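Local structure of hypothetical protein (Geobacillus stearothermophilus, 1SFS) at residues 151-163 with 177-189. The protein is of unknown function but has a glycoside hydrolase-like domain and may be a bacterial lysozyme. Residues are numbered along the deposited sequence; the frame is centred on the assembly and turned at random.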
ATOM      1  N   ARG A 151      -7.486  -2.865   8.792  1.00  9.67           N
ATOM      2  CA  ARG A 151      -6.362  -2.209   9.428  1.00  8.94           C
ATOM      3  C   ARG A 151      -5.843  -1.088   8.542  1.00  7.72           C
ATOM      4  O   ARG A 151      -5.737  -1.288   7.312  1.00  8.23           O
ATOM      5  CB  ARG A 151      -5.272  -3.224   9.759  1.00  9.32           C
ATOM      6  CG  ARG A 151      -4.189  -2.662  10.655  1.00 10.61           C
ATOM      7  CD  ARG A 151      -3.134  -3.710  11.007  1.00 11.14           C
ATOM      8  NE  ARG A 151      -2.145  -3.070  11.890  1.00 11.13           N
ATOM      9  CZ  ARG A 151      -1.174  -3.700  12.521  1.00 11.16           C
ATOM     10  NH1 ARG A 151      -0.317  -3.089  13.276  1.00 12.58           N
ATOM     11  NH2 ARG A 151      -1.011  -5.022  12.342  1.00 12.95           N
ATOM     12  N   PRO A 152      -5.477   0.055   9.087  1.00  7.83           N
ATOM     13  CA  PRO A 152      -5.025   1.179   8.251  1.00  7.25           C
ATOM     14  C   PRO A 152      -3.596   1.024   7.783  1.00  7.07           C
ATOM     15  O   PRO A 152      -2.662   0.884   8.561  1.00  9.04           O
ATOM     16  CB  PRO A 152      -5.169   2.387   9.185  1.00  8.62           C
ATOM     17  CG  PRO A 152      -5.115   1.840  10.560  1.00  9.64           C
ATOM     18  CD  PRO A 152      -5.681   0.452  10.497  1.00  9.36           C
ATOM     19  N   GLY A 153      -3.424   1.132   6.481  1.00  6.77           N
ATOM     20  CA  GLY A 153      -2.115   1.253   5.859  1.00  6.71           C
ATOM     21  C   GLY A 153      -1.926   2.631   5.280  1.00  6.14           C
ATOM     22  O   GLY A 153      -2.907   3.287   4.859  1.00  6.84           O
ATOM     23  N   LEU A 154      -0.687   3.095   5.222  1.00  6.62           N
ATOM     24  CA  LEU A 154      -0.335   4.381   4.649  1.00  6.70           C
ATOM     25  C   LEU A 154       0.822   4.158   3.686  1.00  6.59           C
ATOM     26  O   LEU A 154       1.888   3.741   4.129  1.00  7.63           O
ATOM     27  CB  LEU A 154       0.084   5.358   5.749  1.00  7.33           C
ATOM     28  CG  LEU A 154      -0.978   5.646   6.806  1.00  8.31           C
ATOM     29  CD1 LEU A 154      -0.355   6.267   8.049  1.00  9.60           C
ATOM     30  CD2 LEU A 154      -2.074   6.515   6.256  1.00 10.30           C
ATOM     31  N   TYR A 155       0.630   4.375   2.382  0.55  7.23           N
ATOM     32  CA  TYR A 155       1.693   4.391   1.377  0.55  7.25           C
ATOM     33  C   TYR A 155       2.075   5.849   1.228  0.55  7.79           C
ATOM     34  O   TYR A 155       1.239   6.682   0.882  0.55  8.28           O
ATOM     35  CB  TYR A 155       1.292   3.870   0.022  0.55  8.51           C
ATOM     36  CG  TYR A 155       2.228   4.139  -1.141  0.55  8.13           C
ATOM     37  CD1 TYR A 155       3.351   3.332  -1.366  0.55  9.39           C
ATOM     38  CD2 TYR A 155       2.014   5.198  -2.035  0.55 10.98           C
ATOM     39  CE1 TYR A 155       4.205   3.581  -2.449  0.55 10.04           C
ATOM     40  CE2 TYR A 155       2.847   5.429  -3.099  0.55 11.07           C
ATOM     41  CZ  TYR A 155       3.935   4.610  -3.302  0.55 10.36           C
ATOM     42  OH  TYR A 155       4.790   4.903  -4.393  0.55 11.05           O
ATOM     43  N   ALA A 156       3.357   6.093   1.474  1.00  7.82           N
ATOM     44  CA  ALA A 156       3.804   7.482   1.509  1.00  8.99           C
ATOM     45  C   ALA A 156       5.313   7.541   1.447  1.00  9.08           C
ATOM     46  O   ALA A 156       6.017   6.565   1.659  1.00  9.68           O
ATOM     47  CB  ALA A 156       3.296   8.156   2.742  1.00 12.69           C
ATOM     48  N   ASP A 157       5.792   8.747   1.180  1.00 10.76           N
ATOM     49  CA  ASP A 157       7.214   9.060   1.179  1.00 10.74           C
ATOM     50  C   ASP A 157       7.545   9.839   2.441  1.00 10.80           C
ATOM     51  O   ASP A 157       7.164  11.006   2.550  1.00 12.10           O
ATOM     52  CB  ASP A 157       7.554   9.875  -0.049  1.00 13.84           C
ATOM     53  CG  ASP A 157       9.006  10.096  -0.270  1.00 14.92           C
ATOM     54  OD1 ASP A 157       9.762  10.051   0.758  1.00 15.11           O
ATOM     55  OD2 ASP A 157       9.429  10.315  -1.429  1.00 18.67           O
ATOM     56  N   PRO A 158       8.190   9.184   3.388  0.54 11.57           N
ATOM     57  CA  PRO A 158       8.593   9.853   4.611  0.54 11.89           C
ATOM     58  C   PRO A 158       9.722  10.878   4.449  0.54 13.05           C
ATOM     59  O   PRO A 158      10.040  11.427   5.529  0.54 16.45           O
ATOM     60  CB  PRO A 158       9.125   8.714   5.510  0.54 14.03           C
ATOM     61  CG  PRO A 158       8.542   7.458   4.934  0.54 13.12           C
ATOM     62  CD  PRO A 158       8.461   7.742   3.458  0.54 11.28           C
ATOM     63  N   THR A 159      10.254  11.151   3.285  1.00 13.25           N
ATOM     64  CA  THR A 159      11.370  12.036   3.049  1.00 15.85           C
ATOM     65  C   THR A 159      11.015  13.223   2.198  1.00 16.45           C
ATOM     66  O   THR A 159      11.874  14.096   2.018  1.00 21.46           O
ATOM     67  CB  THR A 159      12.550  11.302   2.386  1.00 17.63           C
ATOM     68  OG1 THR A 159      12.244  11.058   0.997  1.00 20.75           O
ATOM     69  CG2 THR A 159      12.869  10.003   3.091  1.00 19.89           C
ATOM     70  N   LYS A 160       9.836  13.343   1.640  0.52 14.86           N
ATOM     71  CA  LYS A 160       9.506  14.447   0.751  0.52 15.69           C
ATOM     72  C   LYS A 160       8.037  14.752   0.964  0.52 14.65           C
ATOM     73  O   LYS A 160       7.253  13.800   0.998  0.52 11.62           O
ATOM     74  CB  LYS A 160       9.803  14.108  -0.710  0.52 17.69           C
ATOM     75  CG  LYS A 160       9.272  15.155  -1.689  0.52 20.82           C
ATOM     76  CD  LYS A 160      10.013  15.051  -3.027  0.52 25.71           C
ATOM     77  CE  LYS A 160       9.349  15.951  -4.069  0.52 28.57           C
ATOM     78  NZ  LYS A 160       9.224  17.372  -3.614  0.52 35.14           N
ATOM     79  N   GLY A 161       7.706  15.998   1.131  1.00 15.43           N
ATOM     80  CA  GLY A 161       6.340  16.442   1.334  1.00 14.51           C
ATOM     81  C   GLY A 161       5.908  16.308   2.757  1.00 11.73           C
ATOM     82  O   GLY A 161       6.696  15.976   3.658  1.00 13.72           O
ATOM     83  N   ASP A 162       4.647  16.558   2.976  1.00 11.67           N
ATOM     84  CA  ASP A 162       4.026  16.752   4.265  1.00 13.32           C
ATOM     85  C   ASP A 162       3.831  15.484   5.096  1.00 10.12           C
ATOM     86  O   ASP A 162       3.452  15.618   6.277  1.00 11.24           O
ATOM     87  CB  ASP A 162       2.653  17.422   4.012  1.00 17.76           C
ATOM     88  CG  ASP A 162       2.408  18.841   3.588  1.00 22.33           C
ATOM     89  OD1 ASP A 162       1.207  19.261   3.193  1.00 22.23           O
ATOM     90  OD2 ASP A 162       3.401  19.581   3.693  1.00 25.94           O
ATOM     91  N   PHE A 163       3.950  14.313   4.526  1.00  9.54           N
ATOM     92  CA  PHE A 163       3.518  13.109   5.239  1.00  8.98           C
ATOM     93  C   PHE A 163       4.190  12.935   6.589  1.00  8.70           C
ATOM     94  O   PHE A 163       3.511  12.646   7.590  1.00  9.42           O
ATOM     95  CB  PHE A 163       3.700  11.860   4.395  1.00  8.90           C
ATOM     96  CG  PHE A 163       3.390  10.609   5.179  1.00  8.48           C
ATOM     97  CD1 PHE A 163       2.075  10.229   5.368  1.00  8.50           C
ATOM     98  CD2 PHE A 163       4.394   9.850   5.731  1.00  9.98           C
ATOM     99  CE1 PHE A 163       1.780   9.087   6.130  1.00  9.13           C
ATOM    100  CE2 PHE A 163       4.090   8.748   6.507  1.00  9.76           C
ATOM    101  CZ  PHE A 163       2.794   8.338   6.699  1.00  9.30           C
ATOM    102  N   VAL A 177      -2.371   5.703  16.464  1.00  8.95           N
ATOM    103  CA  VAL A 177      -1.948   5.834  15.066  1.00  8.25           C
ATOM    104  C   VAL A 177      -0.722   4.981  14.846  1.00  8.29           C
ATOM    105  O   VAL A 177      -0.596   4.287  13.813  1.00  9.30           O
ATOM    106  CB  VAL A 177      -1.769   7.320  14.705  1.00  8.61           C
ATOM    107  CG1 VAL A 177      -1.117   7.452  13.340  1.00  9.41           C
ATOM    108  CG2 VAL A 177      -3.093   8.064  14.794  1.00  9.69           C
ATOM    109  N   ALA A 178       0.246   5.020  15.759  1.00  8.02           N
ATOM    110  CA  ALA A 178       1.469   4.252  15.631  1.00  8.63           C
ATOM    111  C   ALA A 178       1.211   2.782  15.874  1.00  9.17           C
ATOM    112  O   ALA A 178       1.903   1.940  15.287  1.00 11.78           O
ATOM    113  CB  ALA A 178       2.525   4.747  16.575  1.00 10.09           C
ATOM    114  N   VAL A 179       0.285   2.415  16.762  1.00  8.94           N
ATOM    115  CA  VAL A 179      -0.014   1.028  17.028  1.00 10.01           C
ATOM    116  C   VAL A 179      -0.679   0.390  15.817  1.00  9.30           C
ATOM    117  O   VAL A 179      -0.328  -0.710  15.391  1.00 11.37           O
ATOM    118  CB  VAL A 179      -0.896   0.892  18.283  1.00 11.64           C
ATOM    119  CG1 VAL A 179      -1.284  -0.560  18.524  1.00 14.36           C
ATOM    120  CG2 VAL A 179      -0.179   1.469  19.505  1.00 13.94           C
ATOM    121  N   GLN A 180      -1.691   1.039  15.298  1.00  8.41           N
ATOM    122  CA  GLN A 180      -2.555   0.448  14.263  1.00  8.80           C
ATOM    123  C   GLN A 180      -2.005   0.616  12.880  1.00  7.97           C
ATOM    124  O   GLN A 180      -2.157  -0.277  12.039  1.00  9.63           O
ATOM    125  CB  GLN A 180      -3.971   1.054  14.320  1.00  8.99           C
ATOM    126  CG  GLN A 180      -4.706   0.870  15.672  1.00 10.93           C
ATOM    127  CD  GLN A 180      -4.905  -0.530  16.136  1.00 13.19           C
ATOM    128  OE1 GLN A 180      -5.143  -1.386  15.301  1.00 16.10           O
ATOM    129  NE2 GLN A 180      -4.878  -0.759  17.425  1.00 17.27           N
ATOM    130  N   ALA A 181      -1.467   1.771  12.514  1.00  8.02           N
ATOM    131  CA  ALA A 181      -1.077   2.009  11.133  1.00  7.75           C
ATOM    132  C   ALA A 181       0.160   1.219  10.753  1.00  7.23           C
ATOM    133  O   ALA A 181       1.100   1.050  11.539  1.00  8.17           O
ATOM    134  CB  ALA A 181      -0.828   3.479  10.860  1.00  9.22           C
ATOM    135  N   VAL A 182       0.187   0.785   9.500  1.00  6.64           N
ATOM    136  CA  VAL A 182       1.347   0.194   8.860  1.00  6.77           C
ATOM    137  C   VAL A 182       1.748   1.065   7.688  1.00  6.46           C
ATOM    138  O   VAL A 182       0.890   1.435   6.885  1.00  7.46           O
ATOM    139  CB  VAL A 182       1.065  -1.251   8.428  1.00  7.36           C
ATOM    140  CG1 VAL A 182       2.223  -1.838   7.668  1.00  7.97           C
ATOM    141  CG2 VAL A 182       0.711  -2.096   9.634  1.00  8.84           C
ATOM    142  N   ILE A 183       3.033   1.401   7.605  1.00  6.35           N
ATOM    143  CA  ILE A 183       3.544   2.229   6.534  1.00  6.65           C
ATOM    144  C   ILE A 183       4.232   1.375   5.460  1.00  6.53           C
ATOM    145  O   ILE A 183       5.026   0.491   5.760  1.00  7.23           O
ATOM    146  CB  ILE A 183       4.502   3.318   7.075  1.00  7.06           C
ATOM    147  CG1 ILE A 183       3.736   4.291   7.983  1.00  8.90           C
ATOM    148  CG2 ILE A 183       5.205   4.065   5.956  1.00  8.60           C
ATOM    149  CD1 ILE A 183       4.608   5.334   8.649  1.00  9.23           C
ATOM    150  N   TRP A 184       3.886   1.714   4.228  1.00  6.41           N
ATOM    151  CA  TRP A 184       4.559   1.295   3.013  1.00  6.48           C
ATOM    152  C   TRP A 184       5.333   2.515   2.530  1.00  6.38           C
ATOM    153  O   TRP A 184       4.737   3.486   2.068  1.00  7.64           O
ATOM    154  CB  TRP A 184       3.512   0.818   1.999  1.00  6.69           C
ATOM    155  CG  TRP A 184       4.024   0.358   0.668  1.00  7.17           C
ATOM    156  CD1 TRP A 184       5.297   0.256   0.200  1.00  7.29           C
ATOM    157  CD2 TRP A 184       3.165  -0.062  -0.383  1.00  7.47           C
ATOM    158  NE1 TRP A 184       5.286  -0.230  -1.087  1.00  8.21           N
ATOM    159  CE2 TRP A 184       4.005  -0.421  -1.476  1.00  8.01           C
ATOM    160  CE3 TRP A 184       1.787  -0.169  -0.498  1.00  9.72           C
ATOM    161  CZ2 TRP A 184       3.482  -0.882  -2.687  1.00  9.55           C
ATOM    162  CZ3 TRP A 184       1.289  -0.613  -1.693  1.00 13.33           C
ATOM    163  CH2 TRP A 184       2.135  -0.961  -2.761  1.00 12.47           C
ATOM    164  N   SER A 185       6.654   2.482   2.699  1.00  7.01           N
ATOM    165  CA  SER A 185       7.483   3.625   2.392  1.00  7.22           C
ATOM    166  C   SER A 185       7.945   3.611   0.954  1.00  7.88           C
ATOM    167  O   SER A 185       8.426   2.580   0.459  1.00  8.87           O
ATOM    168  CB  SER A 185       8.707   3.597   3.315  1.00  8.64           C
ATOM    169  OG  SER A 185       9.529   4.692   2.985  1.00  9.70           O
ATOM    170  N   ALA A 186       7.856   4.761   0.297  1.00  8.67           N
ATOM    171  CA  ALA A 186       8.295   4.976  -1.062  1.00 10.41           C
ATOM    172  C   ALA A 186       9.676   5.582  -1.181  1.00 10.63           C
ATOM    173  O   ALA A 186      10.016   6.121  -2.226  1.00 14.53           O
ATOM    174  CB  ALA A 186       7.268   5.848  -1.793  1.00 13.82           C
ATOM    175  N   ALA A 187      10.513   5.456  -0.156  1.00 10.58           N
ATOM    176  CA  ALA A 187      11.874   5.987  -0.193  1.00 11.62           C
ATOM    177  C   ALA A 187      12.783   5.132   0.662  1.00 10.68           C
ATOM    178  O   ALA A 187      12.304   4.554   1.659  1.00 10.76           O
ATOM    179  CB  ALA A 187      11.881   7.412   0.401  1.00 14.12           C
ATOM    180  N   PRO A 188      14.068   5.099   0.380  1.00 11.96           N
ATOM    181  CA  PRO A 188      14.680   5.603  -0.862  1.00 12.78           C
ATOM    182  C   PRO A 188      14.335   4.681  -2.011  1.00 12.21           C
ATOM    183  O   PRO A 188      13.722   3.614  -1.829  1.00 12.24           O
ATOM    184  CB  PRO A 188      16.192   5.575  -0.533  1.00 15.16           C
ATOM    185  CG  PRO A 188      16.293   4.414   0.388  1.00 15.14           C
ATOM    186  CD  PRO A 188      15.053   4.419   1.248  1.00 12.75           C
ATOM    187  N   ARG A 189      14.729   5.056  -3.209  1.00 13.08           N
ATOM    188  CA  ARG A 189      14.340   4.359  -4.411  1.00 13.36           C
ATOM    189  C   ARG A 189      15.548   4.063  -5.280  1.00 13.48           C
ATOM    190  O   ARG A 189      15.818   4.735  -6.299  1.00 15.08           O
ATOM    191  CB  ARG A 189      13.338   5.249  -5.161  1.00 15.87           C
ATOM    192  CG  ARG A 189      12.598   4.590  -6.278  1.00 16.82           C
ATOM    193  CD  ARG A 189      11.577   5.511  -6.984  1.00 18.04           C
ATOM    194  NE  ARG A 189      10.639   5.964  -5.999  1.00 16.44           N
ATOM    195  CZ  ARG A 189      10.102   7.151  -5.846  1.00 18.27           C
ATOM    196  NH1 ARG A 189      10.333   8.137  -6.699  1.00 27.66           N
ATOM    197  NH2 ARG A 189       9.287   7.309  -4.804  1.00 18.50           N
TER
HETATM  198  O   HOH W   1       8.006   9.753  -3.719  1.00 21.73           O
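Arg-151 opens the contact by reaching over the end of helix 176-180: CG stands opposite the backbone N (chi1 -169°) and the chain runs on extended to NE, which brings NE to Gln-180 O at 2.8 Å, nearly straight and close to the guanidinium plane, while NH1 makes a weak bond to Val-179 O. Val-182 CG2 lies against one face of the same group, and Phe-238 adds a cation-pi contact. From Pro-152 onward the two strands illustrate regular parallel pairing, in which Leu-154 and Ala-156 each bond to two residues of the partner, Pro-152 contributing its carbonyl oxygen alone. Pro-152 O accepts from Val-182 N at 3.0 Å; Leu-154 N donates to Val-182 O and Leu-154 O accepts from Trp-184 N; Ala-156 N then donates to Trp-184 O while Ala-156 O accepts from Ala-186 N. Leu-154 and Ile-183 project from one face of the sheet, Tyr-155 and Trp-184 from the other. There the Tyr-155 edge meets the indole face in a T-shaped stack, planes at 70°, with CD1 3.5 Å from Trp-184 CD2; Arg-219 and Gln-216 hold the phenol oxygen, and Asn-229 the indole N-H. Past the strand, Asp-157 OD1 receives both Thr-159 OG1 and Thr-159 N, the latter closing an Asx turn, and Ala-187 CB packs 3.4 Å from that same OD1. A water links Asp-157 OD2 to Arg-189 NH2. Phe-163 finally returns to the sheet, its ring edge 4.0 Å from Ile-183 CD1 at CZ. The pair forms a right-handed beta-alpha-beta crossover through helices 163-173 and 176-180, flanked in the sheet by strands 122-126 and 211-218, with helix 135-145 packed on Leu-154 and Phe-163.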